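PDB 1HCU: alpha-1,2-mannosidase from Trichoderma reesei, which probably trims alpha-1,2-linked mannose residues from high-mannose N-glycans, as a calcium-dependent glycoside hydrolase of family 47. Local coordinates for residues A18-F23 and M68-I73; V91-S96 and F161-R166; D289-S294 and I333-S338. One frame throughout, in Å; residues are numbered along the deposited sequence.

Contact 1 (A18-F23 and M68-I73); sequences AVKAAF and MGDADI
Phe23 of helix 13-33 reaches across to segment 68-73, the link into helix 71-80, and its atoms meet that link one after another. At the root, Phe23 CB lies 3.8 Å from Met68 CE. The Met68 sulfur stands over one ring face, offset toward the rim, with Met68 SD 4.1 Å from the Phe23 ring centroid. Further out, Phe23 CD1 is 3.8 Å from Asp70 OD2. At the far edge, near the ring plane, Phe23 CE1 meets Ile73 CD1 at 4.0 Å. Lys20 works one turn earlier. Its chain is extended, with CG anti to the backbone N (chi1 -173°), and this carries Lys20 NZ into a hydrogen bond with Met68 O, 2.9 Å long and almost in line with the C=O bond. Lys20 NZ also forms a salt bridge to Asp70 OD1 at 3.6 Å. A water links Lys20 O to Asp70 OD2. An alanine in place of Lys20 is likely to leave Met68 O without this donor and the Asp70 carboxylate without its lysine partner. Phe454 meets the Phe23 ring edge-to-face. The arrangement is a Met-aromatic contact beside a Schellman motif, in which Gly69 with positive phi ends helix 56-67 before the chain enters helix 71-80.

Contact 2 (V91-S96 and F161-R166); sequences VANQGS and FNPTVR
Ala92 stands above the flat side-chain amide of Asn162. Ala92 CA is 3.7 Å from Asn162 CG and only slightly farther from OD1 and ND2. The amide oxygen also nears the methyl group, with Asn162 OD1 3.9 Å from Ala92 CB. The amide nitrogen ND2 turns elsewhere and bonds to Thr89 O. A second flat group, the Arg166 guanidinium, has a water at its edge, in its plane. NH1 gives this water a weak hydrogen bond, and the water donates to Asn93 OD1 and to Asn162 O. Phe160 makes a cation-pi contact with Arg166.

The direct backbone link is Asn93 N to Asn162 O, 2.8 Å long. It is bent, with 141° at the hydrogen, and the donor lies 44° out of the carbonyl plane. Val91 to Gln94 form a type II beta turn, and Asn93 holds its third position with positive phi. The Asn93 side chain comes back over the other segment, its CG anti to the carbonyl carbon (chi1 -60°). Asn93 OD1 thus reaches Pro163 CD at 3.3 Å, next to the cis peptide bond before that proline. A second water accepts from Phe161 N and donates to Gln94 O.

The contact lies at the surface, where two loops meet, and an N-acetylglucosamine of a glycan attached to the protein is about 6 Å from the Asn162 side chain. The loops run into short strands. Ser96 makes backbone bonds with Val159 of strand 158-160, and Arg166 makes them with Phe160 of the same strand. Helix 98-117 follows directly after strand 96-97.

Contact 3 (D289-S294 and I333-S338); sequences DLTFLS and IKLASS
Thr291, just before strand 292-297 of the antiparallel sheet, meets Ser338 of helix 326-344. The chain leading into the strand lies against this helix, within the family 47 fold, an (alpha/alpha)7 barrel. Thr291 N donates to Ser338 OG at 2.7 Å, and the bond is nearly straight at 169°. With OG anti to its carbonyl carbon (chi1 -75°), Ser338 holds this oxygen against the backbone of Thr291. One turn earlier in the helix, the Lys334 chain crosses Thr291 at about a right angle. It is bent at chi2 and chi4, and this brings NZ to Thr291 OG1, although the position of that oxygen is less sure. NZ also lies near Asp289 O, but that approach is doubtful. The Phe292 ring presents its edge to the helix, and Phe292 CE1 is 3.4 Å from Ser338 O.

Further out, other groups hold the strand residues in place. Phe292 meets the rings of Tyr339 and Phe355 edge-to-face, and Tyr339 OH is hydrogen-bonded to Leu293 N. Strand 281-282 pairs antiparallel with strand 292-297, through backbone bonds between Phe292 and Ser282. The Leu293 side chain is about 9 Å from that of Asp245, a predicted active-site residue. Across the contact, Leu293 and Leu335 cross at about a right angle, and the methyls Leu293 CD1 and Leu335 CD2 touch at 4.1 Å.

The three contacts follow one another along the chain: contact 1 closes before contact 2 opens, and contact 2 closes before contact 3 opens. None touches another. The centres of contacts 1 and 2 are 35 Å apart, those of contacts 1 and 3 are 32 Å apart, and those of contacts 2 and 3 are 43 Å apart, on opposite sides of the chain's centre. They share no helix or strand. Contact 1 sets helix 13-33 against the link into helix 71-80, contact 2 joins loops, and contact 3 joins a sheet strand to a helix. Each joins its own two pieces of the chain: contacts 1 and 3 are buried, and contact 2 is at the surface.

Contact 1 (A18-F23 and M68-I73)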
loop_
_atom_site.group_PDB
_atom_site.type_symbol
_atom_site.label_atom_id
_atom_site.label_comp_id
_atom_site.label_asym_id
_atom_site.label_seq_id
_atom_site.Cartn_x
_atom_site.Cartn_y
_atom_site.Cartn_z
ATOM N N ALA A 18 -11.599 14.442 13.610
ATOM C CA ALA A 18 -10.513 13.931 14.446
ATOM C C ALA A 18 -9.324 13.476 13.596
ATOM O O ALA A 18 -8.167 13.785 13.911
ATOM C CB ALA A 18 -11.007 12.783 15.317
ATOM N N VAL A 19 -9.604 12.753 12.514
ATOM C CA VAL A 19 -8.543 12.271 11.630
ATOM C C VAL A 19 -7.853 13.467 10.972
ATOM O O VAL A 19 -6.627 13.518 10.859
ATOM C CB VAL A 19 -9.115 11.337 10.540
ATOM C CG1 VAL A 19 -7.996 10.823 9.641
ATOM C CG2 VAL A 19 -9.843 10.179 11.199
ATOM N N LYS A 20 -8.655 14.439 10.554
ATOM C CA LYS A 20 -8.122 15.637 9.931
ATOM C C LYS A 20 -7.215 16.353 10.940
ATOM O O LYS A 20 -6.161 16.878 10.579
ATOM C CB LYS A 20 -9.272 16.533 9.476
ATOM C CG LYS A 20 -8.828 17.729 8.673
ATOM C CD LYS A 20 -10.010 18.489 8.092
ATOM C CE LYS A 20 -9.505 19.699 7.329
ATOM N NZ LYS A 20 -10.594 20.465 6.683
ATOM N N ALA A 21 -7.612 16.342 12.211
ATOM C CA ALA A 21 -6.825 16.972 13.269
ATOM C C ALA A 21 -5.487 16.246 13.477
ATOM O O ALA A 21 -4.462 16.890 13.722
ATOM C CB ALA A 21 -7.630 16.997 14.581
ATOM N N ALA A 22 -5.495 14.916 13.388
ATOM C CA ALA A 22 -4.261 14.136 13.538
ATOM C C ALA A 22 -3.317 14.425 12.374
ATOM O O ALA A 22 -2.091 14.460 12.541
ATOM C CB ALA A 22 -4.571 12.642 13.595
ATOM N N PHE A 23 -3.890 14.633 11.191
ATOM C CA PHE A 23 -3.088 14.943 10.016
ATOM C C PHE A 23 -2.471 16.335 10.192
ATOM O O PHE A 23 -1.279 16.524 9.946
ATOM C CB PHE A 23 -3.958 14.876 8.748
ATOM C CG PHE A 23 -3.213 15.190 7.475
ATOM C CD1 PHE A 23 -2.997 16.512 7.086
ATOM C CD2 PHE A 23 -2.711 14.165 6.675
ATOM C CE1 PHE A 23 -2.292 16.812 5.922
ATOM C CE2 PHE A 23 -1.999 14.454 5.503
ATOM C CZ PHE A 23 -1.791 15.782 5.125
ATOM N N MET A 68 -8.817 16.519 2.056
ATOM C CA MET A 68 -9.259 17.055 3.334
ATOM C C MET A 68 -9.609 18.535 3.238
ATOM O O MET A 68 -10.115 19.120 4.189
ATOM C CB MET A 68 -8.174 16.861 4.396
ATOM C CG MET A 68 -7.953 15.415 4.803
ATOM S SD MET A 68 -6.548 15.238 5.919
ATOM C CE MET A 68 -6.947 13.697 6.755
ATOM N N GLY A 69 -9.334 19.145 2.093
ATOM C CA GLY A 69 -9.644 20.556 1.936
ATOM C C GLY A 69 -8.639 21.470 2.621
ATOM O O GLY A 69 -8.969 22.600 2.980
ATOM N N ASP A 70 -7.411 20.986 2.803
ATOM C CA ASP A 70 -6.365 21.778 3.440
ATOM C C ASP A 70 -5.631 22.653 2.441
ATOM O O ASP A 70 -4.470 22.407 2.103
ATOM C CB ASP A 70 -5.374 20.869 4.154
ATOM C CG ASP A 70 -6.024 20.073 5.251
ATOM O OD1 ASP A 70 -7.145 20.450 5.661
ATOM O OD2 ASP A 70 -5.421 19.082 5.711
ATOM N N ALA A 71 -6.320 23.693 1.990
ATOM C CA ALA A 71 -5.770 24.623 1.019
ATOM C C ALA A 71 -4.343 25.074 1.352
ATOM O O ALA A 71 -3.442 24.921 0.529
ATOM C CB ALA A 71 -6.698 25.833 0.883
ATOM N N ASP A 72 -4.131 25.615 2.548
ATOM C CA ASP A 72 -2.802 26.090 2.944
ATOM C C ASP A 72 -1.676 25.076 2.792
ATOM O O ASP A 72 -0.642 25.371 2.199
ATOM C CB ASP A 72 -2.837 26.594 4.386
ATOM C CG ASP A 72 -3.460 27.966 4.502
ATOM O OD1 ASP A 72 -4.242 28.344 3.596
ATOM O OD2 ASP A 72 -3.176 28.661 5.501
ATOM N N ILE A 73 -1.864 23.887 3.347
ATOM C CA ILE A 73 -0.850 22.857 3.238
ATOM C C ILE A 73 -0.614 22.522 1.771
ATOM O O ILE A 73 0.527 22.338 1.353
ATOM C CB ILE A 73 -1.276 21.577 3.997
ATOM C CG1 ILE A 73 -1.420 21.894 5.490
ATOM C CG2 ILE A 73 -0.257 20.463 3.758
ATOM C CD1 ILE A 73 -1.965 20.760 6.317
HETATM O O HOH W 1 -5.838 18.594 8.314
#

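Contact 2 (V91-S96 and F161-R166)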
loop_
_atom_site.group_PDB
_atom_site.type_symbol
_atom_site.label_atom_id
_atom_site.label_comp_id
_atom_site.label_asym_id
_atom_site.label_seq_id
_atom_site.Cartn_x
_atom_site.Cartn_y
_atom_site.Cartn_z
ATOM N N VAL A 91 23.449 12.777 -2.123
ATOM C CA VAL A 91 24.534 11.838 -1.857
ATOM C C VAL A 91 24.975 11.138 -3.140
ATOM O O VAL A 91 24.153 10.588 -3.873
ATOM C CB VAL A 91 24.087 10.761 -0.852
ATOM C CG1 VAL A 91 25.252 9.825 -0.525
ATOM C CG2 VAL A 91 23.531 11.427 0.400
ATOM N N ALA A 92 26.280 11.154 -3.394
ATOM C CA ALA A 92 26.848 10.533 -4.584
ATOM C C ALA A 92 26.803 9.015 -4.513
ATOM O O ALA A 92 27.025 8.434 -3.457
ATOM C CB ALA A 92 28.289 10.992 -4.769
ATOM N N ASN A 93 26.516 8.382 -5.645
ATOM C CA ASN A 93 26.454 6.929 -5.719
ATOM C C ASN A 93 25.405 6.340 -4.783
ATOM O O ASN A 93 25.532 5.202 -4.338
ATOM C CB ASN A 93 27.829 6.340 -5.395
ATOM C CG ASN A 93 28.909 6.822 -6.356
ATOM O OD1 ASN A 93 28.830 6.588 -7.563
ATOM N ND2 ASN A 93 29.921 7.499 -5.824
ATOM N N GLN A 94 24.369 7.113 -4.479
ATOM C CA GLN A 94 23.316 6.629 -3.603
ATOM C C GLN A 94 22.272 5.821 -4.374
ATOM O O GLN A 94 21.692 6.305 -5.346
ATOM C CB GLN A 94 22.623 7.789 -2.896
ATOM C CG GLN A 94 21.548 7.312 -1.957
ATOM C CD GLN A 94 20.883 8.430 -1.203
ATOM O OE1 GLN A 94 20.173 9.243 -1.777
ATOM N NE2 GLN A 94 21.107 8.474 0.103
ATOM N N GLY A 95 22.025 4.597 -3.923
ATOM C CA GLY A 95 21.053 3.745 -4.584
ATOM C C GLY A 95 19.624 4.236 -4.443
ATOM O O GLY A 95 19.260 4.821 -3.416
ATOM N N SER A 96 18.811 4.007 -5.474
ATOM C CA SER A 96 17.414 4.426 -5.453
ATOM C C SER A 96 16.494 3.258 -5.759
ATOM O O SER A 96 16.647 2.602 -6.789
ATOM C CB SER A 96 17.178 5.542 -6.479
ATOM O OG SER A 96 15.787 5.785 -6.660
ATOM N N PHE A 161 21.464 7.987 -9.931
ATOM C CA PHE A 161 21.348 9.222 -10.717
ATOM C C PHE A 161 22.623 10.053 -10.622
ATOM O O PHE A 161 22.930 10.850 -11.508
ATOM C CB PHE A 161 20.196 10.098 -10.204
ATOM C CG PHE A 161 18.829 9.573 -10.525
ATOM C CD1 PHE A 161 17.696 10.286 -10.149
ATOM C CD2 PHE A 161 18.669 8.370 -11.190
ATOM C CE1 PHE A 161 16.420 9.806 -10.432
ATOM C CE2 PHE A 161 17.404 7.878 -11.480
ATOM C CZ PHE A 161 16.274 8.597 -11.100
ATOM N N ASN A 162 23.345 9.865 -9.528
ATOM C CA ASN A 162 24.556 10.606 -9.252
ATOM C C ASN A 162 25.723 9.633 -9.133
ATOM O O ASN A 162 25.690 8.720 -8.309
ATOM C CB ASN A 162 24.388 11.351 -7.921
ATOM C CG ASN A 162 25.545 12.274 -7.612
ATOM O OD1 ASN A 162 26.635 12.123 -8.156
ATOM N ND2 ASN A 162 25.313 13.238 -6.721
ATOM N N PRO A 163 26.773 9.813 -9.947
ATOM C CA PRO A 163 27.096 10.805 -10.985
ATOM C C PRO A 163 26.300 10.764 -12.310
ATOM O O PRO A 163 26.165 11.792 -12.981
ATOM C CB PRO A 163 28.591 10.590 -11.206
ATOM C CG PRO A 163 28.806 9.148 -10.752
ATOM C CD PRO A 163 28.004 9.134 -9.508
ATOM N N THR A 164 25.821 9.594 -12.723
ATOM C CA THR A 164 25.023 9.523 -13.948
ATOM C C THR A 164 23.898 8.499 -13.813
ATOM O O THR A 164 23.859 7.741 -12.841
ATOM C CB THR A 164 25.897 9.218 -15.210
ATOM O OG1 THR A 164 25.099 9.409 -16.386
ATOM C CG2 THR A 164 26.426 7.796 -15.205
ATOM N N VAL A 165 22.966 8.499 -14.763
ATOM C CA VAL A 165 21.845 7.568 -14.727
ATOM C C VAL A 165 22.331 6.169 -15.104
ATOM O O VAL A 165 22.774 5.949 -16.226
ATOM C CB VAL A 165 20.708 7.998 -15.705
ATOM C CG1 VAL A 165 19.560 7.004 -15.649
ATOM C CG2 VAL A 165 20.202 9.386 -15.344
ATOM N N ARG A 166 22.253 5.233 -14.159
ATOM C CA ARG A 166 22.688 3.860 -14.394
ATOM C C ARG A 166 21.884 2.815 -13.613
ATOM O O ARG A 166 21.260 3.124 -12.599
ATOM C CB ARG A 166 24.181 3.710 -14.051
ATOM C CG ARG A 166 24.585 4.313 -12.704
ATOM C CD ARG A 166 26.046 4.033 -12.375
ATOM N NE ARG A 166 26.225 2.671 -11.883
ATOM C CZ ARG A 166 26.356 2.350 -10.598
ATOM N NH1 ARG A 166 26.342 3.291 -9.662
ATOM N NH2 ARG A 166 26.471 1.080 -10.245
HETATM O O HOH W 2 26.853 5.779 -9.077
HETATM O O HOH W 3 22.302 8.349 -7.202
#

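Contact 3 (D289-S294 and I333-S338)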
loop_
_atom_site.group_PDB
_atom_site.type_symbol
_atom_site.label_atom_id
_atom_site.label_comp_id
_atom_site.label_asym_id
_atom_site.label_seq_id
_atom_site.Cartn_x
_atom_site.Cartn_y
_atom_site.Cartn_z
ATOM N N ASP A 289 -13.203 -19.790 13.634
ATOM C CA ASP A 289 -14.004 -18.718 13.044
ATOM C C ASP A 289 -13.135 -17.676 12.356
ATOM O O ASP A 289 -13.628 -16.854 11.584
ATOM C CB ASP A 289 -14.895 -18.038 14.108
ATOM C CG ASP A 289 -14.103 -17.502 15.313
ATOM O OD1 ASP A 289 -13.595 -18.316 16.128
ATOM O OD2 ASP A 289 -13.991 -16.257 15.449
ATOM N N LEU A 290 -11.838 -17.718 12.630
ATOM C CA LEU A 290 -10.910 -16.776 12.033
ATOM C C LEU A 290 -10.287 -17.328 10.767
ATOM O O LEU A 290 -10.068 -18.533 10.642
ATOM C CB LEU A 290 -9.796 -16.444 13.020
ATOM C CG LEU A 290 -9.846 -15.134 13.800
ATOM C CD1 LEU A 290 -11.258 -14.713 14.161
ATOM C CD2 LEU A 290 -9.012 -15.342 15.028
ATOM N N THR A 291 -9.997 -16.437 9.831
ATOM C CA THR A 291 -9.373 -16.841 8.593
ATOM C C THR A 291 -8.210 -15.922 8.238
ATOM O O THR A 291 -8.398 -14.716 8.074
ATOM C CB THR A 291 -10.372 -16.822 7.427
ATOM O OG1 THR A 291 -11.432 -17.756 7.685
ATOM C CG2 THR A 291 -9.667 -17.207 6.131
ATOM N N PHE A 292 -7.014 -16.500 8.119
ATOM C CA PHE A 292 -5.808 -15.754 7.749
ATOM C C PHE A 292 -5.228 -16.347 6.465
ATOM O O PHE A 292 -5.614 -17.437 6.044
ATOM C CB PHE A 292 -4.731 -15.842 8.846
ATOM C CG PHE A 292 -5.144 -15.240 10.161
ATOM C CD1 PHE A 292 -5.563 -13.911 10.237
ATOM C CD2 PHE A 292 -5.138 -16.008 11.324
ATOM C CE1 PHE A 292 -5.970 -13.361 11.451
ATOM C CE2 PHE A 292 -5.544 -15.464 12.546
ATOM C CZ PHE A 292 -5.961 -14.144 12.609
ATOM N N LEU A 293 -4.291 -15.632 5.849
ATOM C CA LEU A 293 -3.654 -16.117 4.630
ATOM C C LEU A 293 -2.267 -16.674 4.959
ATOM O O LEU A 293 -1.430 -15.980 5.558
ATOM C CB LEU A 293 -3.537 -14.989 3.589
ATOM C CG LEU A 293 -4.855 -14.415 3.040
ATOM C CD1 LEU A 293 -4.595 -13.464 1.861
ATOM C CD2 LEU A 293 -5.738 -15.561 2.590
ATOM N N SER A 294 -2.033 -17.933 4.587
ATOM C CA SER A 294 -0.740 -18.573 4.817
ATOM C C SER A 294 0.167 -18.234 3.643
ATOM O O SER A 294 -0.312 -17.790 2.597
ATOM C CB SER A 294 -0.878 -20.102 4.884
ATOM O OG SER A 294 -1.590 -20.532 6.032
ATOM N N ILE A 333 -14.523 -9.695 3.126
ATOM C CA ILE A 333 -15.128 -9.259 4.387
ATOM C C ILE A 333 -14.587 -10.101 5.546
ATOM O O ILE A 333 -14.294 -9.585 6.627
ATOM C CB ILE A 333 -16.679 -9.406 4.354
ATOM C CG1 ILE A 333 -17.283 -8.404 3.365
ATOM C CG2 ILE A 333 -17.267 -9.174 5.735
ATOM C CD1 ILE A 333 -16.935 -6.960 3.670
ATOM N N LYS A 334 -14.453 -11.399 5.307
ATOM C CA LYS A 334 -13.950 -12.326 6.312
ATOM C C LYS A 334 -12.500 -11.982 6.634
ATOM O O LYS A 334 -12.074 -12.028 7.787
ATOM C CB LYS A 334 -14.059 -13.768 5.790
ATOM C CG LYS A 334 -13.467 -14.835 6.703
ATOM C CD LYS A 334 -14.077 -14.764 8.096
ATOM C CE LYS A 334 -13.339 -15.642 9.090
ATOM N NZ LYS A 334 -13.700 -17.083 8.986
ATOM N N LEU A 335 -11.751 -11.614 5.603
ATOM C CA LEU A 335 -10.346 -11.269 5.760
ATOM C C LEU A 335 -10.185 -9.986 6.572
ATOM O O LEU A 335 -9.379 -9.921 7.501
ATOM C CB LEU A 335 -9.707 -11.101 4.382
ATOM C CG LEU A 335 -8.550 -12.018 3.971
ATOM C CD1 LEU A 335 -8.787 -13.451 4.431
ATOM C CD2 LEU A 335 -8.398 -11.944 2.453
ATOM N N ALA A 336 -10.954 -8.967 6.214
ATOM C CA ALA A 336 -10.891 -7.694 6.906
ATOM C C ALA A 336 -11.205 -7.906 8.386
ATOM O O ALA A 336 -10.529 -7.374 9.268
ATOM C CB ALA A 336 -11.884 -6.724 6.288
ATOM N N SER A 337 -12.231 -8.711 8.642
ATOM C CA SER A 337 -12.673 -9.023 9.990
ATOM C C SER A 337 -11.637 -9.813 10.777
ATOM O O SER A 337 -11.350 -9.502 11.936
ATOM C CB SER A 337 -13.974 -9.823 9.925
ATOM O OG SER A 337 -14.364 -10.259 11.208
ATOM N N SER A 338 -11.072 -10.838 10.150
ATOM C CA SER A 338 -10.087 -11.668 10.825
ATOM C C SER A 338 -8.837 -10.900 11.210
ATOM O O SER A 338 -8.343 -11.030 12.329
ATOM C CB SER A 338 -9.715 -12.865 9.950
ATOM O OG SER A 338 -10.749 -13.828 9.965
#